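Local coordinates for phage tail sheath protein (Desulfitobacterium hafniense, PDB 3HXL), which probably builds the contractile sheath that surrounds the tail tube of a myovirus-type phage tail, at residues N115-V120 with A173-G178; L223-G228 with D242-I247; A395-D400 with W423-I428; L255-I260 with Y288-D293. All coordinates share one frame; numbering follows the deposited sequence.

Interaction 1 of 4, residues N115-V120 with A173-G178; sequences NDITLV and APLING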
loop_
_atom_site.group_PDB
_atom_site.type_symbol
_atom_site.label_atom_id
_atom_site.label_comp_id
_atom_site.label_asym_id
_atom_site.label_seq_id
_atom_site.Cartn_x
_atom_site.Cartn_y
_atom_site.Cartn_z
ATOM N N ASN A 115 -23.496 -12.991 7.309
ATOM C CA ASN A 115 -24.395 -14.125 7.108
ATOM C C ASN A 115 -23.761 -15.467 7.484
ATOM O O ASN A 115 -24.432 -16.499 7.473
ATOM C CB ASN A 115 -24.887 -14.184 5.658
ATOM C CG ASN A 115 -25.578 -12.908 5.218
ATOM O OD1 ASN A 115 -26.408 -12.346 5.944
ATOM N ND2 ASN A 115 -25.249 -12.447 4.017
ATOM N N ASP A 116 -22.473 -15.460 7.813
ATOM C CA ASP A 116 -21.795 -16.696 8.206
ATOM C C ASP A 116 -21.821 -16.839 9.722
ATOM O O ASP A 116 -21.187 -17.731 10.286
ATOM C CB ASP A 116 -20.337 -16.705 7.742
ATOM C CG ASP A 116 -20.196 -16.630 6.235
ATOM O OD1 ASP A 116 -21.125 -17.061 5.525
ATOM O OD2 ASP A 116 -19.144 -16.149 5.765
ATOM N N ILE A 117 -22.544 -15.942 10.380
ATOM C CA ILE A 117 -22.650 -15.967 11.831
ATOM C C ILE A 117 -23.964 -16.624 12.231
ATOM O O ILE A 117 -24.997 -16.402 11.600
ATOM C CB ILE A 117 -22.611 -14.541 12.410
ATOM C CG1 ILE A 117 -21.397 -13.789 11.852
ATOM C CG2 ILE A 117 -22.529 -14.600 13.935
ATOM C CD1 ILE A 117 -21.303 -12.345 12.305
ATOM N N THR A 118 -23.919 -17.438 13.277
ATOM C CA THR A 118 -25.118 -18.109 13.763
ATOM C C THR A 118 -25.182 -18.038 15.280
ATOM O O THR A 118 -24.190 -18.284 15.969
ATOM C CB THR A 118 -25.155 -19.592 13.332
ATOM O OG1 THR A 118 -25.195 -19.675 11.904
ATOM C CG2 THR A 118 -26.390 -20.285 13.903
ATOM N N LEU A 119 -26.358 -17.693 15.788
ATOM C CA LEU A 119 -26.577 -17.583 17.226
ATOM C C LEU A 119 -27.109 -18.894 17.794
ATOM O O LEU A 119 -27.964 -19.541 17.191
ATOM C CB LEU A 119 -27.580 -16.467 17.519
ATOM C CG LEU A 119 -28.111 -16.409 18.953
ATOM C CD1 LEU A 119 -27.008 -15.954 19.889
ATOM C CD2 LEU A 119 -29.299 -15.463 19.021
ATOM N N VAL A 120 -26.590 -19.273 18.955
ATOM C CA VAL A 120 -27.013 -20.485 19.642
ATOM C C VAL A 120 -27.264 -20.143 21.111
ATOM O O VAL A 120 -26.379 -19.621 21.796
ATOM C CB VAL A 120 -25.934 -21.593 19.548
ATOM C CG1 VAL A 120 -26.361 -22.814 20.365
ATOM C CG2 VAL A 120 -25.725 -21.994 18.092
ATOM N N ALA A 173 -29.825 -19.912 15.081
ATOM C CA ALA A 173 -30.468 -18.761 14.464
ATOM C C ALA A 173 -29.420 -17.955 13.706
ATOM O O ALA A 173 -28.819 -17.033 14.250
ATOM C CB ALA A 173 -31.125 -17.895 15.530
ATOM N N PRO A 174 -29.179 -18.310 12.437
ATOM C CA PRO A 174 -28.198 -17.617 11.597
ATOM C C PRO A 174 -28.602 -16.175 11.327
ATOM O O PRO A 174 -29.781 -15.880 11.135
ATOM C CB PRO A 174 -28.191 -18.454 10.316
ATOM C CG PRO A 174 -28.560 -19.827 10.802
ATOM C CD PRO A 174 -29.683 -19.516 11.759
ATOM N N LEU A 175 -27.631 -15.269 11.330
ATOM C CA LEU A 175 -27.935 -13.874 11.047
ATOM C C LEU A 175 -28.130 -13.774 9.538
ATOM O O LEU A 175 -27.511 -14.521 8.784
ATOM C CB LEU A 175 -26.786 -12.964 11.494
ATOM C CG LEU A 175 -26.649 -12.655 12.989
ATOM C CD1 LEU A 175 -26.219 -13.890 13.764
ATOM C CD2 LEU A 175 -25.626 -11.538 13.168
ATOM N N ILE A 176 -29.000 -12.873 9.095
ATOM C CA ILE A 176 -29.244 -12.721 7.666
ATOM C C ILE A 176 -29.395 -11.268 7.245
ATOM O O ILE A 176 -29.350 -10.359 8.072
ATOM C CB ILE A 176 -30.515 -13.488 7.214
ATOM C CG1 ILE A 176 -31.752 -12.929 7.924
ATOM C CG2 ILE A 176 -30.357 -14.975 7.491
ATOM C CD1 ILE A 176 -31.831 -13.268 9.394
ATOM N N ASN A 177 -29.579 -11.075 5.940
ATOM C CA ASN A 177 -29.742 -9.759 5.336
ATOM C C ASN A 177 -28.432 -8.993 5.193
ATOM O O ASN A 177 -28.434 -7.806 4.874
ATOM C CB ASN A 177 -30.749 -8.916 6.124
ATOM C CG ASN A 177 -32.176 -9.370 5.909
ATOM O OD1 ASN A 177 -32.617 -9.536 4.773
ATOM N ND2 ASN A 177 -32.910 -9.568 6.998
ATOM N N GLY A 178 -27.315 -9.669 5.429
ATOM C CA GLY A 178 -26.032 -9.007 5.292
ATOM C C GLY A 178 -25.620 -8.956 3.832
ATOM O O GLY A 178 -25.996 -9.829 3.050
HETATM O O HOH W 1 -27.293 -16.400 6.959
#

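Interaction 2 of 4, residues L223-G228 with D242-I247; sequences LRDDEG and DYEGVI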
loop_
_atom_site.group_PDB
_atom_site.type_symbol
_atom_site.label_atom_id
_atom_site.label_comp_id
_atom_site.label_asym_id
_atom_site.label_seq_id
_atom_site.Cartn_x
_atom_site.Cartn_y
_atom_site.Cartn_z
ATOM N N LEU A 223 0.428 14.932 -6.436
ATOM C CA LEU A 223 1.302 14.727 -5.290
ATOM C C LEU A 223 2.771 14.840 -5.686
ATOM O O LEU A 223 3.528 15.591 -5.071
ATOM C CB LEU A 223 1.042 13.366 -4.630
ATOM C CG LEU A 223 0.040 13.350 -3.466
ATOM C CD1 LEU A 223 -1.363 13.706 -3.957
ATOM C CD2 LEU A 223 0.033 11.961 -2.834
ATOM N N ARG A 224 3.170 14.118 -6.731
ATOM C CA ARG A 224 4.567 14.126 -7.167
ATOM C C ARG A 224 5.137 15.459 -7.629
ATOM O O ARG A 224 6.206 15.887 -7.175
ATOM C CB ARG A 224 4.789 13.117 -8.302
ATOM C CG ARG A 224 4.606 11.665 -7.927
ATOM C CD ARG A 224 4.870 10.774 -9.132
ATOM N NE ARG A 224 6.237 10.930 -9.612
ATOM C CZ ARG A 224 7.286 10.287 -9.105
ATOM N NH1 ARG A 224 7.119 9.431 -8.105
ATOM N NH2 ARG A 224 8.509 10.525 -9.576
ATOM N N ASP A 225 4.431 16.126 -8.529
ATOM C CA ASP A 225 4.966 17.359 -9.068
ATOM C C ASP A 225 4.413 18.679 -8.563
ATOM O O ASP A 225 4.973 19.733 -8.853
ATOM C CB ASP A 225 4.909 17.271 -10.590
ATOM C CG ASP A 225 5.629 16.028 -11.109
ATOM O OD1 ASP A 225 6.674 15.665 -10.518
ATOM O OD2 ASP A 225 5.166 15.422 -12.090
ATOM N N ASP A 226 3.340 18.633 -7.785
ATOM C CA ASP A 226 2.784 19.870 -7.251
ATOM C C ASP A 226 2.947 19.939 -5.736
ATOM O O ASP A 226 3.001 21.025 -5.155
ATOM C CB ASP A 226 1.304 20.003 -7.625
ATOM C CG ASP A 226 1.087 20.084 -9.123
ATOM O OD1 ASP A 226 1.854 20.798 -9.802
ATOM O OD2 ASP A 226 0.141 19.446 -9.624
ATOM N N GLU A 227 3.038 18.775 -5.097
ATOM C CA GLU A 227 3.178 18.712 -3.645
ATOM C C GLU A 227 4.570 18.242 -3.216
ATOM O O GLU A 227 4.929 18.344 -2.042
ATOM C CB GLU A 227 2.131 17.756 -3.057
ATOM C CG GLU A 227 0.730 17.879 -3.657
ATOM C CD GLU A 227 -0.072 19.038 -3.096
ATOM O OE1 GLU A 227 0.474 20.157 -3.010
ATOM O OE2 GLU A 227 -1.257 18.831 -2.752
ATOM N N GLY A 228 5.349 17.716 -4.157
ATOM C CA GLY A 228 6.677 17.244 -3.811
ATOM C C GLY A 228 6.603 15.973 -2.980
ATOM O O GLY A 228 7.535 15.637 -2.247
ATOM N N ASP A 242 1.061 7.595 -19.566
ATOM C CA ASP A 242 2.316 8.168 -20.071
ATOM C C ASP A 242 2.960 9.096 -19.040
ATOM O O ASP A 242 3.305 10.243 -19.333
ATOM C CB ASP A 242 2.027 8.912 -21.387
ATOM C CG ASP A 242 3.280 9.466 -22.054
ATOM O OD1 ASP A 242 4.388 8.942 -21.810
ATOM O OD2 ASP A 242 3.144 10.422 -22.852
ATOM N N TYR A 243 3.128 8.571 -17.829
ATOM C CA TYR A 243 3.690 9.331 -16.725
ATOM C C TYR A 243 4.524 8.416 -15.821
ATOM O O TYR A 243 4.115 7.290 -15.532
ATOM C CB TYR A 243 2.542 9.969 -15.944
ATOM C CG TYR A 243 2.982 10.798 -14.760
ATOM C CD1 TYR A 243 3.875 11.857 -14.924
ATOM C CD2 TYR A 243 2.513 10.517 -13.476
ATOM C CE1 TYR A 243 4.296 12.616 -13.834
ATOM C CE2 TYR A 243 2.928 11.273 -12.376
ATOM C CZ TYR A 243 3.821 12.318 -12.572
ATOM O OH TYR A 243 4.255 13.058 -11.507
ATOM N N GLU A 244 5.687 8.904 -15.386
ATOM C CA GLU A 244 6.592 8.114 -14.534
ATOM C C GLU A 244 6.001 7.778 -13.168
ATOM O O GLU A 244 6.512 6.908 -12.451
ATOM C CB GLU A 244 7.931 8.843 -14.333
ATOM C CG GLU A 244 7.834 10.159 -13.563
ATOM C CD GLU A 244 7.651 11.360 -14.484
ATOM O OE1 GLU A 244 7.242 11.161 -15.648
ATOM O OE2 GLU A 244 7.915 12.494 -14.040
ATOM N N GLY A 245 4.926 8.463 -12.802
ATOM C CA GLY A 245 4.306 8.196 -11.520
ATOM C C GLY A 245 3.297 7.065 -11.599
ATOM O O GLY A 245 2.705 6.685 -10.591
ATOM N N VAL A 246 3.105 6.511 -12.792
ATOM C CA VAL A 246 2.137 5.430 -12.971
ATOM C C VAL A 246 2.708 4.171 -13.618
ATOM O O VAL A 246 3.335 4.234 -14.668
ATOM C CB VAL A 246 0.939 5.889 -13.843
ATOM C CG1 VAL A 246 -0.018 4.729 -14.061
ATOM C CG2 VAL A 246 0.231 7.055 -13.180
ATOM N N ILE A 247 2.494 3.027 -12.975
ATOM C CA ILE A 247 2.946 1.755 -13.520
ATOM C C ILE A 247 1.698 1.041 -14.023
ATOM O O ILE A 247 0.683 0.996 -13.329
ATOM C CB ILE A 247 3.639 0.880 -12.440
ATOM C CG1 ILE A 247 4.937 1.557 -11.985
ATOM C CG2 ILE A 247 3.921 -0.510 -13.004
ATOM C CD1 ILE A 247 5.531 0.973 -10.696
HETATM O O HOH W 2 7.499 12.914 -11.185
HETATM O O HOH W 3 6.996 14.971 -14.251
#

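Interaction 3 of 4, residues A395-D400 with W423-I428; sequences AIKNFD and WPVDSI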
loop_
_atom_site.group_PDB
_atom_site.type_symbol
_atom_site.label_atom_id
_atom_site.label_comp_id
_atom_site.label_asym_id
_atom_site.label_seq_id
_atom_site.Cartn_x
_atom_site.Cartn_y
_atom_site.Cartn_z
ATOM N N ALA A 395 23.604 2.699 -5.394
ATOM C CA ALA A 395 22.363 3.285 -5.911
ATOM C C ALA A 395 22.754 4.232 -7.046
ATOM O O ALA A 395 22.036 4.369 -8.038
ATOM C CB ALA A 395 21.628 4.045 -4.809
ATOM N N ILE A 396 23.896 4.895 -6.881
ATOM C CA ILE A 396 24.417 5.797 -7.902
ATOM C C ILE A 396 25.887 5.474 -8.103
ATOM O O ILE A 396 26.474 4.719 -7.331
ATOM C CB ILE A 396 24.302 7.284 -7.500
ATOM C CG1 ILE A 396 25.154 7.560 -6.257
ATOM C CG2 ILE A 396 22.831 7.641 -7.255
ATOM C CD1 ILE A 396 25.244 9.033 -5.883
ATOM N N LYS A 397 26.484 6.055 -9.133
ATOM C CA LYS A 397 27.884 5.807 -9.416
ATOM C C LYS A 397 28.561 7.052 -9.947
ATOM O O LYS A 397 27.902 8.017 -10.328
ATOM C CB LYS A 397 28.009 4.679 -10.440
ATOM C CG LYS A 397 27.210 4.925 -11.709
ATOM C CD LYS A 397 27.177 3.684 -12.582
ATOM C CE LYS A 397 26.376 3.923 -13.850
ATOM N NZ LYS A 397 26.979 4.997 -14.680
ATOM N N ASN A 398 29.887 7.017 -9.961
ATOM C CA ASN A 398 30.684 8.124 -10.459
ATOM C C ASN A 398 30.356 9.451 -9.779
ATOM O O ASN A 398 30.352 10.498 -10.425
ATOM C CB ASN A 398 30.495 8.267 -11.973
ATOM C CG ASN A 398 30.723 6.962 -12.715
ATOM O OD1 ASN A 398 31.650 6.208 -12.405
ATOM N ND2 ASN A 398 29.884 6.693 -13.712
ATOM N N PHE A 399 30.074 9.413 -8.481
ATOM C CA PHE A 399 29.779 10.643 -7.761
ATOM C C PHE A 399 31.060 11.190 -7.148
ATOM O O PHE A 399 31.701 10.520 -6.340
ATOM C CB PHE A 399 28.765 10.418 -6.642
ATOM C CG PHE A 399 28.513 11.648 -5.820
ATOM C CD1 PHE A 399 27.772 12.704 -6.343
ATOM C CD2 PHE A 399 29.076 11.783 -4.554
ATOM C CE1 PHE A 399 27.593 13.881 -5.617
ATOM C CE2 PHE A 399 28.908 12.954 -3.816
ATOM C CZ PHE A 399 28.165 14.008 -4.351
ATOM N N ASP A 400 31.420 12.411 -7.533
ATOM C CA ASP A 400 32.623 13.062 -7.019
ATOM C C ASP A 400 32.205 14.274 -6.189
ATOM O O ASP A 400 31.869 15.323 -6.738
ATOM C CB ASP A 400 33.511 13.522 -8.179
ATOM C CG ASP A 400 34.916 13.886 -7.732
ATOM O OD1 ASP A 400 35.084 14.315 -6.570
ATOM O OD2 ASP A 400 35.848 13.753 -8.550
ATOM N N TRP A 423 24.271 10.040 -10.836
ATOM C CA TRP A 423 24.321 9.064 -11.911
ATOM C C TRP A 423 23.764 7.728 -11.428
ATOM O O TRP A 423 24.467 6.960 -10.773
ATOM C CB TRP A 423 25.767 8.879 -12.372
ATOM C CG TRP A 423 25.908 8.658 -13.835
ATOM C CD1 TRP A 423 25.108 7.889 -14.631
ATOM C CD2 TRP A 423 26.929 9.189 -14.685
ATOM N NE1 TRP A 423 25.568 7.909 -15.925
ATOM C CE2 TRP A 423 26.684 8.701 -15.988
ATOM C CE3 TRP A 423 28.028 10.033 -14.474
ATOM C CZ2 TRP A 423 27.501 9.024 -17.075
ATOM C CZ3 TRP A 423 28.842 10.356 -15.557
ATOM C CH2 TRP A 423 28.570 9.853 -16.842
ATOM N N PRO A 424 22.487 7.439 -11.730
ATOM C CA PRO A 424 21.876 6.174 -11.308
ATOM C C PRO A 424 22.632 5.006 -11.934
ATOM O O PRO A 424 23.050 5.088 -13.087
ATOM C CB PRO A 424 20.452 6.279 -11.849
ATOM C CG PRO A 424 20.191 7.748 -11.822
ATOM C CD PRO A 424 21.485 8.315 -12.362
ATOM N N VAL A 425 22.804 3.927 -11.181
ATOM C CA VAL A 425 23.517 2.760 -11.689
ATOM C C VAL A 425 22.925 2.222 -12.987
ATOM O O VAL A 425 23.654 1.813 -13.892
ATOM C CB VAL A 425 23.531 1.624 -10.656
ATOM C CG1 VAL A 425 24.452 1.983 -9.511
ATOM C CG2 VAL A 425 22.121 1.375 -10.145
ATOM N N ASP A 426 21.600 2.221 -13.079
ATOM C CA ASP A 426 20.938 1.728 -14.280
ATOM C C ASP A 426 20.663 2.879 -15.240
ATOM O O ASP A 426 19.525 3.112 -15.646
ATOM C CB ASP A 426 19.635 1.007 -13.908
ATOM C CG ASP A 426 18.667 1.895 -13.148
ATOM O OD1 ASP A 426 19.087 2.544 -12.163
ATOM O OD2 ASP A 426 17.479 1.933 -13.530
ATOM N N SER A 427 21.723 3.593 -15.603
ATOM C CA SER A 427 21.610 4.730 -16.506
ATOM C C SER A 427 23.007 5.209 -16.897
ATOM O O SER A 427 23.844 5.468 -16.035
ATOM C CB SER A 427 20.840 5.861 -15.816
ATOM O OG SER A 427 20.682 6.983 -16.667
ATOM N N ILE A 428 23.260 5.319 -18.197
ATOM C CA ILE A 428 24.564 5.769 -18.674
ATOM C C ILE A 428 24.561 7.271 -18.929
ATOM O O ILE A 428 25.377 7.787 -19.694
ATOM C CB ILE A 428 24.979 5.044 -19.979
ATOM C CG1 ILE A 428 24.017 5.396 -21.119
ATOM C CG2 ILE A 428 25.028 3.541 -19.741
ATOM C CD1 ILE A 428 22.598 4.889 -20.935
HETATM O O HOH W 4 26.463 10.047 -9.102
#

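Interaction 4 of 4, residues L255-I260 with Y288-D293; sequences LADGTI and YDEAVD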
loop_
_atom_site.group_PDB
_atom_site.type_symbol
_atom_site.label_atom_id
_atom_site.label_comp_id
_atom_site.label_asym_id
_atom_site.label_seq_id
_atom_site.Cartn_x
_atom_site.Cartn_y
_atom_site.Cartn_z
ATOM N N LEU A 255 -0.690 -18.945 -10.183
ATOM C CA LEU A 255 -0.024 -19.340 -8.952
ATOM C C LEU A 255 0.201 -20.849 -8.857
ATOM O O LEU A 255 -0.431 -21.629 -9.569
ATOM C CB LEU A 255 -0.843 -18.864 -7.751
ATOM C CG LEU A 255 -1.154 -17.363 -7.673
ATOM C CD1 LEU A 255 -1.850 -17.059 -6.348
ATOM C CD2 LEU A 255 0.135 -16.558 -7.785
ATOM N N ALA A 256 1.107 -21.254 -7.973
ATOM C CA ALA A 256 1.405 -22.670 -7.803
ATOM C C ALA A 256 0.184 -23.465 -7.343
ATOM O O ALA A 256 0.095 -24.667 -7.587
ATOM C CB ALA A 256 2.558 -22.851 -6.816
ATOM N N ASP A 257 -0.756 -22.802 -6.679
ATOM C CA ASP A 257 -1.956 -23.488 -6.203
ATOM C C ASP A 257 -3.023 -23.559 -7.295
ATOM O O ASP A 257 -4.138 -24.014 -7.049
ATOM C CB ASP A 257 -2.517 -22.777 -4.967
ATOM C CG ASP A 257 -3.178 -21.456 -5.302
ATOM O OD1 ASP A 257 -2.790 -20.835 -6.312
ATOM O OD2 ASP A 257 -4.079 -21.034 -4.545
ATOM N N GLY A 258 -2.672 -23.111 -8.496
ATOM C CA GLY A 258 -3.611 -23.138 -9.604
ATOM C C GLY A 258 -4.375 -21.839 -9.810
ATOM O O GLY A 258 -5.001 -21.650 -10.852
ATOM N N THR A 259 -4.320 -20.945 -8.825
ATOM C CA THR A 259 -5.012 -19.658 -8.892
ATOM C C THR A 259 -4.563 -18.796 -10.072
ATOM O O THR A 259 -3.370 -18.613 -10.299
ATOM C CB THR A 259 -4.781 -18.823 -7.608
ATOM O OG1 THR A 259 -5.195 -19.573 -6.460
ATOM C CG2 THR A 259 -5.568 -17.514 -7.668
ATOM N N ILE A 260 -5.525 -18.266 -10.820
ATOM C CA ILE A 260 -5.207 -17.394 -11.939
ATOM C C ILE A 260 -5.542 -15.971 -11.511
ATOM O O ILE A 260 -6.691 -15.666 -11.201
ATOM C CB ILE A 260 -6.038 -17.732 -13.203
ATOM C CG1 ILE A 260 -5.637 -19.103 -13.760
ATOM C CG2 ILE A 260 -5.830 -16.662 -14.267
ATOM C CD1 ILE A 260 -6.330 -20.266 -13.091
ATOM N N TYR A 288 7.474 -13.275 -9.842
ATOM C CA TYR A 288 6.311 -12.953 -9.027
ATOM C C TYR A 288 6.220 -14.099 -8.021
ATOM O O TYR A 288 5.987 -15.240 -8.407
ATOM C CB TYR A 288 5.058 -12.932 -9.905
ATOM C CG TYR A 288 3.770 -12.620 -9.176
ATOM C CD1 TYR A 288 3.312 -13.428 -8.135
ATOM C CD2 TYR A 288 2.998 -11.517 -9.536
ATOM C CE1 TYR A 288 2.119 -13.144 -7.470
ATOM C CE2 TYR A 288 1.808 -11.223 -8.881
ATOM C CZ TYR A 288 1.374 -12.035 -7.849
ATOM O OH TYR A 288 0.209 -11.717 -7.184
ATOM N N ASP A 289 6.390 -13.797 -6.740
ATOM C CA ASP A 289 6.356 -14.827 -5.705
ATOM C C ASP A 289 5.152 -15.763 -5.764
ATOM O O ASP A 289 4.004 -15.316 -5.721
ATOM C CB ASP A 289 6.420 -14.179 -4.321
ATOM C CG ASP A 289 7.555 -13.191 -4.198
ATOM O OD1 ASP A 289 7.290 -11.971 -4.212
ATOM O OD2 ASP A 289 8.715 -13.638 -4.095
ATOM N N GLU A 290 5.431 -17.062 -5.863
ATOM C CA GLU A 290 4.389 -18.113 -5.902
ATOM C C GLU A 290 3.835 -18.401 -7.306
ATOM O O GLU A 290 3.077 -19.353 -7.483
ATOM C CB GLU A 290 3.240 -17.805 -4.909
ATOM C CG GLU A 290 2.156 -18.893 -4.785
ATOM C CD GLU A 290 1.055 -18.555 -3.781
ATOM O OE1 GLU A 290 1.030 -17.416 -3.274
ATOM O OE2 GLU A 290 0.214 -19.444 -3.502
ATOM N N ALA A 291 4.229 -17.604 -8.295
ATOM C CA ALA A 291 3.730 -17.789 -9.654
ATOM C C ALA A 291 4.533 -18.786 -10.477
ATOM O O ALA A 291 5.756 -18.841 -10.385
ATOM C CB ALA A 291 3.689 -16.452 -10.369
ATOM N N VAL A 292 3.838 -19.561 -11.304
ATOM C CA VAL A 292 4.520 -20.539 -12.137
ATOM C C VAL A 292 4.280 -20.349 -13.631
ATOM O O VAL A 292 4.860 -21.057 -14.454
ATOM C CB VAL A 292 4.137 -21.983 -11.724
ATOM C CG1 VAL A 292 4.513 -22.204 -10.260
ATOM C CG2 VAL A 292 2.637 -22.220 -11.924
ATOM N N ASP A 293 3.442 -19.384 -13.986
ATOM C CA ASP A 293 3.152 -19.120 -15.390
ATOM C C ASP A 293 2.524 -17.726 -15.457
ATOM O O ASP A 293 2.268 -17.113 -14.422
ATOM C CB ASP A 293 2.168 -20.181 -15.917
ATOM C CG ASP A 293 2.234 -20.356 -17.432
ATOM O OD1 ASP A 293 2.829 -19.502 -18.119
ATOM O OD2 ASP A 293 1.673 -21.354 -17.940
#

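Interaction 1 of 4, residues N115-V120 with A173-G178
Leu-119 and Ala-173 face each other as a hydrogen-bonded antiparallel pair: Leu-119 N gives to Ala-173 O at 3.0 Å and Ala-173 N to Leu-119 O at 2.8 Å. The next pair, Thr-118 with Pro-174, is non-hydrogen-bonded; the Pro-174 nitrogen is not called on to donate to 117-119, so the proline breaks no bond between these two strands. Beyond it Leu-175 N reaches Ile-117 O at 2.9 Å; there the regular ladder stops, and a water donates to both Asn-115 O and Leu-175 O. Asn-115 closes this end with its primary amide. Its OD1 takes the N-H of Gly-178 on a lone pair in the carbonyl plane (2.9 Å), while ND2, with its acceptor close to the amide plane, gives to Gly-178 O from above that carbonyl's plane (2.9 Å). Both backbone polar groups of one glycine are thus held, which fixes the amide against flipping. On one face of the sheet, Thr-118 lies alongside the Pro-174 ring, OG1 being 3.5 Å from CG. On the other side Ile-117 turns CG2, anti to its backbone N, against Leu-175 CD1 at 3.8 Å. These apolar side chains suit the inner side of a sandwich: Leu-119, Ala-173 and Leu-175 pack on strand 97-100, and Leu-119 also on strand 103-107. Strand 170-174 is outermost in its four-stranded sheet, and strand 117-123 joins it to strand 131-137.

Interaction 2 of 4, residues L223-G228 with D242-I247
Arg-224, near the end of helix 210-227, meets the turn at 243-246 through most of its aliphatic part. Its CB lies 3.2 Å from Tyr-243 OH, and CG is 3.9 Å from that OH; CD comes to 3.4 Å from the same OH and 3.6 Å from Gly-245 CA. Gly-245, with no side chain, lets CD come this close to its CA. The chain bends at this point (chi3 61°), and NE gives its hydrogen to a water at 2.8 Å. At the tip, NH2 passes 4.1 Å from Glu-244 CG, while NH1 forms a salt bridge with Asp-351 and also bonds to Ile-231 O. The guanidinium stands 74° from the tyrosine ring and meets its hydroxyl at an edge. Tyr-243 OH in turn donates to Asp-225 OD2 at 2.6 Å, reaching the carboxylate from above its plane. The water on NE and a second one each donate to both Asp-225 and Glu-244, whose OE2 accepts from each and whose OE1 pairs with Lys-337. Since Asp-225 OD2 and Glu-244 OE2 are only 4.5 Å apart, these two acids would be expected to repel; the shared waters, the phenol proton and the surrounding basic groups probably offset that, with Asp-225 at the exposed margin and the buried Glu-244 paired to Lys-337.

Interaction 3 of 4, residues A395-D400 with W423-I428
Lys-397 and Trp-423 carry this contact between two loops, through backbone and side chain alike. Lys-397 N gives to Trp-423 O at 2.8 Å, nearly along the C=O axis, and Val-425 N gives to Ala-395 O at a longer 3.3 Å, approaching from above the carbonyl plane. The two bonds flank the bridge between Ile-396 and Pro-424, and Pro-424, having no N-H, asks for no acceptor there. A water serves the remaining main-chain groups: it accepts from Trp-423 N and donates to Lys-397 O, each at 2.8 Å, so both polar groups of the tryptophan backbone and both of the lysine backbone are used.

The lysine side chain then runs along the 423-428 loop. Its methylenes stay extended as far as CE, which lies 3.4 Å from Val-425 O, and a final bend (chi4 62°) lifts NZ over the indole. There the ammonium sits above the five-membered ring, 3.6 Å from its centroid and 21° off the normal, a cation-pi contact. NZ also makes a weak hydrogen bond to Ser-427 O. On the same face of the indole, Asn-398 ND2 approaches the six-membered ring 3.9 Å from CE3, its amide plane 81° from the ring. Ser-427 OG finds its acceptor in Glu-429 O.

A lysine suits this place because its long chain can span the loop and still deliver a charge to the ring. With the pi face and a carbonyl both near NZ, the positive charge is probably stabilised here without any carboxylate of the two loops.

Interaction 4 of 4, residues L255-I260 with Y288-D293
Leu-255 fills the hollow formed by the type II turn of residues 288-291. Its CD2 branch lies 4.0 Å from CE1 of Tyr-288, approaching the ring obliquely, and 4.4 Å from CB of Ala-291, while CD1 comes 4.2 Å from CD of Glu-290. A leucine fits because its forked end can touch these three neighbours at once. Its CG stands anti to the carbonyl carbon (chi1 -56°), which turns the fork toward the 288-291 turn, CD2 to Tyr-288 and Ala-291 and CD1 to Glu-290.

A second, shallower fit follows one residue on. Val-292 sets its CG1 methyl 4.0 Å from Ala-256 CB, and its CG2 3.9 Å from Leu-255 O, straddling the first peptide of the type I turn 255-258. Ala-256 offers just a methyl to this spot, so the valine can come close to the backbone. Between the two fits, Ala-256 N gives its hydrogen to Glu-290 O at 2.8 Å, beside the non-hydrogen-bonded pair of Leu-255 and Ala-291. Glu-290 has positive phi (86°), as the third position of a type II turn requires, and its extended side chain passes slantwise across Leu-255 to a salt bridge with Lys-80. In the other turn Asp-257 OD1 accepts from Thr-259 N, an Asx turn.

Around this contact, Leu-255 and Glu-290 pack on Arg-73 of helix 73-78, and Tyr-288 stacks on Trp-269 of helix 263-276, its OH hydrogen-bonded to Glu-77 of helix 73-78. A classic bulge sets Val-292 and Asp-293 against the single residue Val-254, where strand 291-292 meets strand 246-255.

Overall arrangement
The four contacts are separate, none touching another. Interaction 1 stands apart in the beta-sandwich domain, its centre about 61 Å from that of interaction 3 in the C-terminal domain, the two lying on opposite sides of the chain's centre. Interactions 2 and 4 share the subtilisin-like domain and sit at the two ends of strand 246-255. Interaction 2 is the most buried, yet relies on charges, waters and a phenol; interactions 1, 3 and 4 are partly buried. Regular strand pairing dominates interaction 1, whereas a single bridge anchors each of 3 and 4, supplemented by a cation-pi contact in one and apolar fitting in the other. Helix 344-364 borders both interactions 2 and 3.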